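Local coordinates for protein ABC-type phosphate transport system, periplasmic component (Lactobacillus brevis, PDB 4ECF) that binds phosphate and, as the solute-binding PstS component, probably passes it to an ABC transporter for import across the cytoplasmic membrane, at residues E19-Q24 with T225-P230; R77-G82 with T235-L240; V123-A128 with S161-T166. One frame throughout, in Å; residues are numbered along the deposited sequence.

Interaction 1: residues E19-Q24 with T225-P230. With EDO (1,2-ethanediol), chain I.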
# COMPACT_ATOMS: atom_id res chain seq x y z
N GLU A 19 9.40 1.39 9.52
CA GLU A 19 10.79 1.07 9.78
C GLU A 19 11.65 2.34 9.88
O GLU A 19 12.52 2.47 10.74
CB GLU A 19 11.36 0.15 8.69
CG GLU A 19 10.81 -1.23 8.80
CD GLU A 19 11.34 -2.17 7.74
OE1 GLU A 19 11.78 -1.67 6.69
OE2 GLU A 19 11.27 -3.40 7.98
N ALA A 20 11.47 3.27 8.93
CA ALA A 20 12.28 4.50 8.94
C ALA A 20 11.97 5.38 10.16
O ALA A 20 12.90 5.88 10.82
CB ALA A 20 12.13 5.29 7.64
N ALA A 21 10.68 5.50 10.48
CA ALA A 21 10.26 6.33 11.60
C ALA A 21 10.72 5.66 12.92
O ALA A 21 11.14 6.33 13.86
CB ALA A 21 8.76 6.55 11.62
N GLY A 22 10.62 4.35 12.97
CA GLY A 22 11.05 3.59 14.15
C GLY A 22 12.53 3.77 14.42
O GLY A 22 12.90 4.01 15.55
N GLU A 23 13.38 3.67 13.39
CA GLU A 23 14.82 3.81 13.62
C GLU A 23 15.16 5.25 14.00
O GLU A 23 16.02 5.51 14.85
CB GLU A 23 15.63 3.39 12.37
CG GLU A 23 17.15 3.31 12.63
CD GLU A 23 17.87 4.67 12.61
OE1 GLU A 23 17.41 5.56 11.85
OE2 GLU A 23 18.88 4.86 13.36
N GLN A 24 14.48 6.19 13.38
CA GLN A 24 14.70 7.57 13.73
C GLN A 24 14.28 7.84 15.19
O GLN A 24 15.03 8.45 15.94
CB GLN A 24 14.01 8.49 12.74
CG GLN A 24 14.46 9.94 12.88
CD GLN A 24 13.97 10.80 11.76
OE1 GLN A 24 13.06 11.62 11.94
NE2 GLN A 24 14.57 10.63 10.59
N THR A 225 2.25 9.22 18.21
CA THR A 225 2.29 10.68 18.29
C THR A 225 3.45 11.26 17.43
O THR A 225 3.27 12.19 16.64
CB THR A 225 2.41 11.10 19.72
OG1 THR A 225 1.23 10.68 20.42
CG2 THR A 225 2.60 12.62 19.85
N TYR A 226 4.62 10.63 17.53
CA TYR A 226 5.79 11.03 16.75
C TYR A 226 5.57 10.92 15.25
O TYR A 226 5.82 11.87 14.52
CB TYR A 226 7.00 10.21 17.21
CG TYR A 226 8.31 10.53 16.55
CD1 TYR A 226 9.15 11.51 17.06
CD2 TYR A 226 8.77 9.77 15.51
CE1 TYR A 226 10.38 11.76 16.48
CE2 TYR A 226 10.02 10.01 14.94
CZ TYR A 226 10.80 10.99 15.43
OH TYR A 226 12.04 11.25 14.86
N VAL A 227 5.03 9.78 14.78
CA VAL A 227 4.77 9.58 13.38
C VAL A 227 3.74 10.62 12.85
O VAL A 227 3.90 11.12 11.77
CB VAL A 227 4.26 8.15 13.09
CG1 VAL A 227 3.85 8.01 11.64
CG2 VAL A 227 5.32 7.11 13.46
N GLN A 228 2.78 11.00 13.67
CA GLN A 228 1.74 11.98 13.25
C GLN A 228 2.20 13.45 13.43
O GLN A 228 1.48 14.38 13.06
CB GLN A 228 0.47 11.75 14.10
CG GLN A 228 -0.26 10.49 13.76
CD GLN A 228 -1.49 10.25 14.59
OE1 GLN A 228 -1.50 10.46 15.80
NE2 GLN A 228 -2.56 9.81 13.92
N SER A 229 3.37 13.69 14.01
CA SER A 229 3.76 15.04 14.40
C SER A 229 4.16 15.82 13.15
O SER A 229 4.70 15.21 12.20
CB SER A 229 4.91 15.01 15.42
OG SER A 229 6.10 14.54 14.81
N PRO A 230 3.84 17.13 13.12
CA PRO A 230 4.14 17.96 11.94
C PRO A 230 5.59 17.82 11.49
O PRO A 230 5.86 17.75 10.29
CB PRO A 230 3.84 19.37 12.41
CG PRO A 230 2.77 19.19 13.44
CD PRO A 230 3.09 17.89 14.14
C1 EDO I . 10.90 -4.06 3.62
O1 EDO I . 11.10 -4.38 2.23
C2 EDO I . 10.24 -2.69 3.72
O2 EDO I . 11.21 -1.68 4.03
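Gln-24 and Tyr-226 meet crosswise between helix 15-28 and helix 218-228. Their side chains cross at about a right angle, and the Gln-24 amide plane stands 89° from the ring plane. The contact is made at the phenol oxygen. Gln-24 CG lies 3.4 Å from Tyr-226 OH, and Gln-24 OE1 lies 3.1 Å from the same oxygen. The hydroxyl has its hydrogen-bond partner elsewhere, in the carboxylate of Glu-28. The tyrosine ring is carried across to helix 15-28 because CG is anti to the backbone N (chi1 -178°). Tyr-226 CE2 then comes 4.0 Å from the backbone O of Ala-21, and Tyr-25 meets the ring edge-to-face. Deeper in, Ala-21 CB touches Val-227 CG2 at 3.9 Å. The small alanine brings the backbones close, with 6.6 Å between the CA atoms of Ala-21 and Val-227. Just past helix 218-228, Ser-229 OG donates to Tyr-226 O at 2.7 Å, in the carbonyl plane and on a lone pair. Ser-229 N gives the same oxygen a second bond, and Ser-229 is itself the N-cap of helix 230-239. The helices therefore meet through a small apolar patch, Ala-21 on Val-227, beside a polar tyrosine end. The Glu-28 bond anchors that end to helix 15-28, so the pairing of the two helices is not purely hydrophobic.

Interaction 2: residues R77-G82 with T235-L240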
# COMPACT_ATOMS: atom_id res chain seq x y z
N ARG A 77 -4.61 7.38 11.62
CA ARG A 77 -4.15 7.55 10.23
C ARG A 77 -2.89 8.39 10.19
O ARG A 77 -2.80 9.40 10.92
CB ARG A 77 -5.26 8.09 9.33
CG ARG A 77 -6.24 7.02 8.88
CD ARG A 77 -7.30 7.56 7.94
NE ARG A 77 -8.37 8.27 8.65
CZ ARG A 77 -9.38 8.85 8.01
NH1 ARG A 77 -9.41 8.85 6.69
NH2 ARG A 77 -10.34 9.44 8.70
N VAL A 78 -1.93 8.01 9.35
CA VAL A 78 -0.60 8.61 9.36
C VAL A 78 -0.11 9.07 8.00
O VAL A 78 0.87 9.79 7.91
CB VAL A 78 0.41 7.64 10.01
CG1 VAL A 78 -0.02 7.27 11.43
CG2 VAL A 78 0.68 6.38 9.17
N ALA A 79 -0.79 8.65 6.94
CA ALA A 79 -0.28 8.90 5.59
C ALA A 79 -1.33 8.43 4.59
O ALA A 79 -2.30 7.75 4.96
CB ALA A 79 1.03 8.14 5.37
N VAL A 80 -1.15 8.85 3.34
CA VAL A 80 -1.82 8.26 2.18
C VAL A 80 -0.71 7.61 1.35
O VAL A 80 0.41 8.15 1.21
CB VAL A 80 -2.61 9.30 1.37
CG1 VAL A 80 -2.96 8.77 -0.03
CG2 VAL A 80 -3.82 9.77 2.20
N VAL A 81 -0.98 6.43 0.81
CA VAL A 81 -0.06 5.73 -0.11
C VAL A 81 -0.75 5.54 -1.47
O VAL A 81 -1.90 5.11 -1.55
CB VAL A 81 0.40 4.39 0.49
CG1 VAL A 81 -0.76 3.38 0.57
CG2 VAL A 81 1.62 3.86 -0.24
N GLY A 82 -0.02 5.89 -2.54
CA GLY A 82 -0.43 5.58 -3.89
C GLY A 82 -0.03 4.17 -4.27
O GLY A 82 0.98 3.63 -3.76
N THR A 235 8.61 15.91 6.68
CA THR A 235 9.91 15.42 6.27
C THR A 235 9.84 13.95 5.78
O THR A 235 9.72 13.66 4.57
CB THR A 235 10.93 15.61 7.44
OG1 THR A 235 10.43 14.98 8.66
CG2 THR A 235 11.19 17.11 7.71
N LEU A 236 9.90 13.03 6.72
CA LEU A 236 10.13 11.63 6.42
C LEU A 236 9.00 11.02 5.58
O LEU A 236 9.24 10.27 4.63
CB LEU A 236 10.31 10.89 7.75
CG LEU A 236 11.05 9.56 7.83
CD1 LEU A 236 12.45 9.75 7.28
CD2 LEU A 236 11.09 9.09 9.29
N VAL A 237 7.76 11.37 5.91
CA VAL A 237 6.59 10.83 5.21
C VAL A 237 6.68 11.09 3.71
O VAL A 237 6.59 10.18 2.89
CB VAL A 237 5.27 11.36 5.89
CG1 VAL A 237 4.05 11.10 5.01
CG2 VAL A 237 5.15 10.75 7.27
N ARG A 238 6.93 12.35 3.37
CA ARG A 238 7.09 12.78 1.99
C ARG A 238 8.34 12.21 1.29
O ARG A 238 8.29 11.81 0.15
CB ARG A 238 7.07 14.33 1.94
CG ARG A 238 6.01 14.94 2.86
CD ARG A 238 5.65 16.38 2.52
NE ARG A 238 4.67 16.96 3.46
CZ ARG A 238 4.05 18.13 3.27
NH1 ARG A 238 4.28 18.84 2.16
NH2 ARG A 238 3.17 18.59 4.17
N GLN A 239 9.47 12.16 2.00
CA GLN A 239 10.70 11.59 1.42
C GLN A 239 10.56 10.15 0.96
O GLN A 239 11.19 9.75 -0.01
CB GLN A 239 11.83 11.57 2.42
CG GLN A 239 12.38 12.90 2.86
CD GLN A 239 13.21 12.71 4.12
OE1 GLN A 239 13.96 11.71 4.27
NE2 GLN A 239 13.05 13.61 5.06
N LEU A 240 9.77 9.35 1.67
CA LEU A 240 9.66 7.95 1.34
C LEU A 240 8.55 7.64 0.31
O LEU A 240 8.26 6.49 0.05
CB LEU A 240 9.46 7.13 2.64
CG LEU A 240 10.70 7.06 3.54
CD1 LEU A 240 10.35 6.52 4.91
CD2 LEU A 240 11.77 6.19 2.88
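Ala-79 and Val-237 make the close part of this contact, where strand 73-87 faces helix 230-239. Ala-79 CB and Val-237 CG1 are 4.2 Å apart, an ordinary van der Waals distance. Both side chains leave their backbones toward the other segment. Val-237 has CG1 anti to the backbone N (chi1 166°), which sets its two methyls over different parts of the strand. CG1 goes to the alanine methyl. Val-237 CG2 lies over the backbone, 4.4 Å from Val-78 O. That carbonyl oxygen accepts a hydrogen bond from Gln-233 NE2, one turn earlier in the helix. The contact buries only 66 Å² in all, with 7.1 Å between the CA atoms of Ala-79 and Val-237. It is thus a small, apolar touch between one helix residue and two strand residues. The outer side of the helix is different. Thr-235 and Gln-239 are exposed there and make no contact with the strand. Thr-235 OG1 turns back to bond Ala-231 O in its own helix, which has a wider pi-type turn at 235-237. The strand is also irregular: Val-78 and Ala-79 both bond the backbone of Glu-208, consistent with a beta bulge against strand 205-213. Leu-17 of helix 15-28 packs on both Ala-79 and Val-237. Val-227 of helix 218-228 packs on Val-78. Strand 73-87 is therefore covered here by three helices, while strand 205-213 runs antiparallel beside it in the sheet.

Interaction 3: residues V123-A128 with S161-T166. With PO4 (phosphate ion), chain B; EDO (1,2-ethanediol), chain K.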
# COMPACT_ATOMS: atom_id res chain seq x y z
N VAL A 123 2.08 -12.30 -18.04
CA VAL A 123 2.14 -13.09 -16.83
C VAL A 123 1.62 -12.24 -15.69
O VAL A 123 2.30 -11.28 -15.26
CB VAL A 123 3.60 -13.51 -16.50
CG1 VAL A 123 3.66 -14.30 -15.19
CG2 VAL A 123 4.20 -14.32 -17.66
N LEU A 124 0.44 -12.58 -15.19
CA LEU A 124 -0.14 -11.87 -14.06
C LEU A 124 0.58 -12.31 -12.80
O LEU A 124 0.79 -13.51 -12.56
CB LEU A 124 -1.65 -12.15 -13.93
CG LEU A 124 -2.52 -11.75 -15.12
CD1 LEU A 124 -3.95 -12.20 -14.87
CD2 LEU A 124 -2.43 -10.26 -15.43
N ILE A 125 0.95 -11.32 -11.98
CA ILE A 125 1.49 -11.57 -10.65
C ILE A 125 0.57 -10.88 -9.64
O ILE A 125 0.31 -9.69 -9.75
CB ILE A 125 2.93 -11.04 -10.52
CG1 ILE A 125 3.83 -11.60 -11.64
CG2 ILE A 125 3.50 -11.34 -9.14
CD1 ILE A 125 4.13 -13.06 -11.52
N ASN A 126 0.04 -11.64 -8.69
CA ASN A 126 -0.88 -11.08 -7.70
C ASN A 126 -0.27 -11.15 -6.32
O ASN A 126 0.66 -11.93 -6.06
CB ASN A 126 -2.21 -11.85 -7.70
CG ASN A 126 -3.16 -11.34 -8.75
OD1 ASN A 126 -3.61 -12.10 -9.59
ND2 ASN A 126 -3.49 -10.07 -8.69
N ARG A 127 -0.80 -10.34 -5.40
CA ARG A 127 -0.59 -10.60 -4.02
C ARG A 127 -1.65 -11.56 -3.52
O ARG A 127 -2.72 -11.72 -4.13
CB ARG A 127 -0.65 -9.29 -3.22
CG ARG A 127 0.47 -8.31 -3.53
CD ARG A 127 1.81 -8.63 -2.83
NE ARG A 127 1.56 -8.82 -1.41
CZ ARG A 127 1.40 -7.82 -0.56
NH1 ARG A 127 1.50 -6.57 -0.96
NH2 ARG A 127 1.09 -8.08 0.69
N ALA A 128 -1.38 -12.16 -2.36
CA ALA A 128 -2.35 -12.99 -1.68
C ALA A 128 -3.52 -12.21 -1.10
O ALA A 128 -3.40 -11.03 -0.76
CB ALA A 128 -1.67 -13.80 -0.59
N SER A 161 10.46 -7.73 -7.24
CA SER A 161 11.58 -8.51 -7.78
C SER A 161 11.18 -9.51 -8.85
O SER A 161 11.91 -9.70 -9.84
CB SER A 161 12.36 -9.23 -6.67
OG SER A 161 11.50 -9.94 -5.82
N ILE A 162 10.01 -10.14 -8.69
CA ILE A 162 9.52 -11.10 -9.67
C ILE A 162 9.12 -10.37 -10.96
O ILE A 162 9.39 -10.85 -12.07
CB ILE A 162 8.34 -11.92 -9.11
CG1 ILE A 162 8.83 -12.87 -8.00
CG2 ILE A 162 7.64 -12.70 -10.22
CD1 ILE A 162 9.67 -14.02 -8.49
N VAL A 163 8.48 -9.21 -10.83
CA VAL A 163 8.13 -8.44 -12.03
C VAL A 163 9.38 -8.04 -12.80
O VAL A 163 9.43 -8.16 -14.02
CB VAL A 163 7.22 -7.20 -11.70
CG1 VAL A 163 7.14 -6.21 -12.88
CG2 VAL A 163 5.83 -7.70 -11.31
N ALA A 164 10.42 -7.62 -12.07
CA ALA A 164 11.66 -7.17 -12.68
C ALA A 164 12.30 -8.23 -13.56
O ALA A 164 12.80 -7.91 -14.64
CB ALA A 164 12.65 -6.69 -11.61
N THR A 165 12.28 -9.48 -13.11
CA THR A 165 12.98 -10.56 -13.79
C THR A 165 12.13 -11.47 -14.64
O THR A 165 12.67 -12.37 -15.28
CB THR A 165 13.69 -11.42 -12.73
OG1 THR A 165 12.72 -12.05 -11.86
CG2 THR A 165 14.63 -10.55 -11.90
N THR A 166 10.81 -11.24 -14.69
CA THR A 166 9.91 -12.15 -15.39
C THR A 166 9.36 -11.53 -16.67
O THR A 166 8.53 -10.59 -16.61
CB THR A 166 8.73 -12.57 -14.52
OG1 THR A 166 9.22 -13.18 -13.31
CG2 THR A 166 7.81 -13.56 -15.27
P PO4 B . -0.06 -4.93 1.93
O1 PO4 B . -0.41 -5.09 0.46
O2 PO4 B . -1.21 -5.16 2.85
O3 PO4 B . 1.14 -5.76 2.32
O4 PO4 B . 0.43 -3.42 2.17
C1 EDO K . 13.40 -10.31 -19.04
O1 EDO K . 12.47 -9.44 -19.69
C2 EDO K . 14.46 -9.50 -18.30
O2 EDO K . 13.83 -8.55 -17.44
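Ile-125 packs against Ile-162 and Val-163 where the helix of a beta-alpha-beta crossover covers a strand of the sheet, as in the alpha/beta lobes of periplasmic binding proteins. Helix 156-165 links strands 151-153 and 169-174, and strand 123-127 lies between them, parallel to both. The apolar contacts gather on Ile-125. Ile-125 CD1 reaches Ile-162 CG2 at 3.8 Å, and the two side chains cross at about a right angle. Ile-162 has two conformers, so the exact distance is doubtful. Ile-125 CG1 lies 4.4 Å from Val-163 CG2. At the start of the strand, Val-123 CG1 meets Thr-166 CG2 at 4.2 Å.

The charged contact is at the other end of the strand. Arg-127 bends at chi2 (-79°) and again at chi3, which turns its guanidinium to the phosphate. Arg-127 NH2 donates to phosphate O3 at 2.8 Å, nearly straight at 164°, with O3 in plane at the guanidinium edge. Arg-127 NH1 makes a weak bond to phosphate O1, also 2.8 Å. Thr-12, Thr-41, Ser-131 and Thr-133 bond the same ion through their hydroxyls, and Ala-13 and Gly-132 through their backbone N. A leucine in place of Arg-127 has no N-H groups or charge on its side chain, and phosphate O1 and O3 would probably be held less firmly, with the negative charge of the ion less well balanced.

Just past the helix, Thr-166 OG1 donates to Ile-162 O at 2.6 Å, tilted 29° from the carbonyl plane.

Interactions 1 and 2 are neighbours, with centres 10 Å apart. Gln-228 NE2 probably bonds Arg-77 O, which ties helix 218-228 to strand 73-87, and Ala-20 CB packs on Leu-240 CD1. Helix 230-239 follows directly in the chain after helix 218-228. Interaction 2 is fully buried and small. Interactions 1 and 3 are larger and only partly buried. Interaction 3 lies across the centre of the chain, about 25 Å from interaction 2 and 31 Å from interaction 1, centre to centre. It reaches the same mixed sheet as interaction 2. All three include aliphatic contacts. In interaction 1 a tyrosine and a glutamine supply the larger share, and interaction 3 has an arginine that binds phosphate.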